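Local coordinates for protein Dot/Icm T4SS effector (PDB 6VVE) that acts as an effector kinase that Legionella pneumophila probably delivers into host cells, where host inositol hexakisphosphate activates it, at residues A[108-111]-A[112-116]. Sequence-based numbering, arbitrary orientation.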
ATOM      1  N   ILE A 108       8.969  12.201   3.444  1.00 12.85           N
ATOM      2  CA  ILE A 108       7.984  11.252   2.941  1.00 13.27           C
ATOM      3  C   ILE A 108       8.497  10.581   1.674  1.00 10.59           C
ATOM      4  O   ILE A 108       8.383   9.362   1.516  1.00  9.86           O
ATOM      5  CB  ILE A 108       6.633  11.957   2.701  1.00 16.79           C
ATOM      6  CG1 ILE A 108       5.985  12.319   4.037  1.00 22.18           C
ATOM      7  CG2 ILE A 108       5.711  11.071   1.877  1.00 13.98           C
ATOM      8  CD1 ILE A 108       4.814  13.260   3.911  1.00 26.64           C
ATOM      9  N   ASN A 109       9.055  11.369   0.750  1.00 11.23           N
ATOM     10  CA  ASN A 109       9.562  10.811  -0.499  1.00 12.79           C
ATOM     11  C   ASN A 109      10.623   9.751  -0.243  1.00 11.26           C
ATOM     12  O   ASN A 109      10.613   8.688  -0.874  1.00 10.16           O
ATOM     13  CB  ASN A 109      10.133  11.921  -1.385  1.00 12.80           C
ATOM     14  CG  ASN A 109       9.047  12.731  -2.091  1.00 13.06           C
ATOM     15  OD1 ASN A 109       7.871  12.373  -2.077  1.00 12.88           O
ATOM     16  ND2 ASN A 109       9.449  13.823  -2.715  1.00 13.83           N
ATOM     17  N   LEU A 110      11.545  10.020   0.679  1.00 15.68           N
ATOM     18  CA  LEU A 110      12.574   9.037   0.994  1.00 14.69           C
ATOM     19  C   LEU A 110      11.958   7.735   1.498  1.00 12.39           C
ATOM     20  O   LEU A 110      12.390   6.642   1.118  1.00 10.58           O
ATOM     21  CB  LEU A 110      13.544   9.612   2.030  1.00 25.59           C
ATOM     22  CG  LEU A 110      14.874   8.876   2.199  1.00 35.41           C
ATOM     23  CD1 LEU A 110      15.963   9.845   2.660  1.00 44.09           C
ATOM     24  CD2 LEU A 110      14.747   7.730   3.172  1.00 32.19           C
ATOM     25  N   HIS A 111      10.947   7.830   2.358  1.00 14.86           N
ATOM     26  CA  HIS A 111      10.312   6.621   2.871  1.00 14.70           C
ATOM     27  C   HIS A 111       9.514   5.914   1.789  1.00 11.53           C
ATOM     28  O   HIS A 111       9.493   4.676   1.741  1.00 12.24           O
ATOM     29  CB  HIS A 111       9.422   6.963   4.069  1.00 16.91           C
ATOM     30  CG  HIS A 111      10.182   7.169   5.340  1.00 18.87           C
ATOM     31  ND1 HIS A 111      10.446   6.145   6.225  1.00 20.38           N
ATOM     32  CD2 HIS A 111      10.753   8.277   5.864  1.00 19.83           C
ATOM     33  CE1 HIS A 111      11.140   6.619   7.244  1.00 20.95           C
ATOM     34  NE2 HIS A 111      11.340   7.910   7.049  1.00 19.43           N
ATOM     35  N   ILE A 112       8.866   6.679   0.900  1.00 13.15           N
ATOM     36  CA  ILE A 112       8.124   6.066  -0.196  1.00 12.13           C
ATOM     37  C   ILE A 112       9.068   5.300  -1.117  1.00  9.64           C
ATOM     38  O   ILE A 112       8.755   4.192  -1.569  1.00  9.94           O
ATOM     39  CB  ILE A 112       7.320   7.126  -0.970  1.00 14.88           C
ATOM     40  CG1 ILE A 112       6.148   7.615  -0.112  1.00 19.11           C
ATOM     41  CG2 ILE A 112       6.844   6.559  -2.293  1.00 15.81           C
ATOM     42  CD1 ILE A 112       5.268   8.660  -0.796  1.00 20.72           C
ATOM     43  N   ILE A 113      10.234   5.879  -1.415  1.00 12.40           N
ATOM     44  CA  ILE A 113      11.204   5.198  -2.267  1.00 11.46           C
ATOM     45  C   ILE A 113      11.634   3.886  -1.620  1.00 11.54           C
ATOM     46  O   ILE A 113      11.651   2.831  -2.264  1.00 12.26           O
ATOM     47  CB  ILE A 113      12.408   6.113  -2.550  1.00 11.21           C
ATOM     48  CG1 ILE A 113      11.996   7.302  -3.416  1.00 11.43           C
ATOM     49  CG2 ILE A 113      13.520   5.319  -3.208  1.00 12.01           C
ATOM     50  CD1 ILE A 113      12.961   8.455  -3.386  1.00 14.91           C
ATOM     51  N   GLU A 114      11.986   3.934  -0.333  1.00 10.23           N
ATOM     52  CA  GLU A 114      12.347   2.710   0.379  1.00 10.36           C
ATOM     53  C   GLU A 114      11.196   1.716   0.360  1.00 14.34           C
ATOM     54  O   GLU A 114      11.403   0.511   0.176  1.00 10.00           O
ATOM     55  CB  GLU A 114      12.748   3.041   1.813  1.00 11.35           C
ATOM     56  CG  GLU A 114      14.001   3.909   1.915  1.00 12.35           C
ATOM     57  CD  GLU A 114      14.330   4.287   3.341  1.00 15.06           C
ATOM     58  OE1 GLU A 114      13.398   4.581   4.114  1.00 14.31           O
ATOM     59  OE2 GLU A 114      15.529   4.267   3.701  1.00 20.06           O
ATOM     60  N   GLN A 115       9.966   2.203   0.534  1.00 10.80           N
ATOM     61  CA  GLN A 115       8.815   1.306   0.527  1.00 13.07           C
ATOM     62  C   GLN A 115       8.590   0.725  -0.862  1.00 13.82           C
ATOM     63  O   GLN A 115       8.213  -0.443  -1.000  1.00 10.41           O
ATOM     64  CB  GLN A 115       7.577   2.049   1.032  1.00 14.77           C
ATOM     65  CG  GLN A 115       7.668   2.379   2.529  1.00  8.64           C
ATOM     66  CD  GLN A 115       6.651   3.405   2.972  1.00 12.15           C
ATOM     67  OE1 GLN A 115       5.704   3.723   2.251  1.00 12.65           O
ATOM     68  NE2 GLN A 115       6.840   3.929   4.172  1.00 11.41           N
ATOM     69  N   GLN A 116       8.823   1.525  -1.903  1.00 12.23           N
ATOM     70  CA  GLN A 116       8.763   1.001  -3.263  1.00 10.18           C
ATOM     71  C   GLN A 116       9.755  -0.143  -3.447  1.00 10.48           C
ATOM     72  O   GLN A 116       9.431  -1.166  -4.064  1.00 10.85           O
ATOM     73  CB  GLN A 116       9.043   2.117  -4.266  1.00 12.40           C
ATOM     74  CG  GLN A 116       8.743   1.753  -5.718  1.00 16.79           C
ATOM     75  CD  GLN A 116       7.273   1.943  -6.072  1.00 14.88           C
ATOM     76  OE1 GLN A 116       6.392   1.339  -5.468  1.00 17.80           O
ATOM     77  NE2 GLN A 116       7.010   2.803  -7.042  1.00 14.31           N
TER
HETATM   78  O   HOH W   1       9.830   3.490   5.476  1.00 13.83           O
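A water bridges His111 and Gln115 one turn apart on helix 102-121: it sits 2.8 Å from His111 ND1, in the plane of the ring at its edge, and accepts a longer bond of 3.3 Å from Gln115 NE2. Gln115 N also donates to His111 O at 2.8 Å, one of four successive i to i+4 backbone bonds of a regular alpha helix. The amide of Gln115 is fixed from its other end too, since OE1 accepts from Phe210 N. Glu114 runs beside His111, pointing the same way, with its carboxylate nearly perpendicular to the ring (89°); OE1 lies over one ring face, 4.0 Å from ND1. Leu110 CD2 rests 3.5 Å from Glu114 CD: chi1 (-164°) swings CG away from the backbone N, and chi2 (152°) then brings CD2 toward the carboxylate. Ile108 CG2 meets Ile112 CD1 at 3.6 Å. Asn109 bonds to Trp133 N and Tyr18 O, and Ile113 packs on Phe26 and Ile28 of strand 26-30 and Leu132 of strand 132-134, so the helix lies between the two sheets; it follows strand 91-96, which carries Lys94 of the ADP pocket, consistent with the αC helix of a kinase N-lobe. Glu114 over the ring face and a weak hydrogen bond between Glu107 OE2 and His111 NE2 would together probably favour a protonated imidazole.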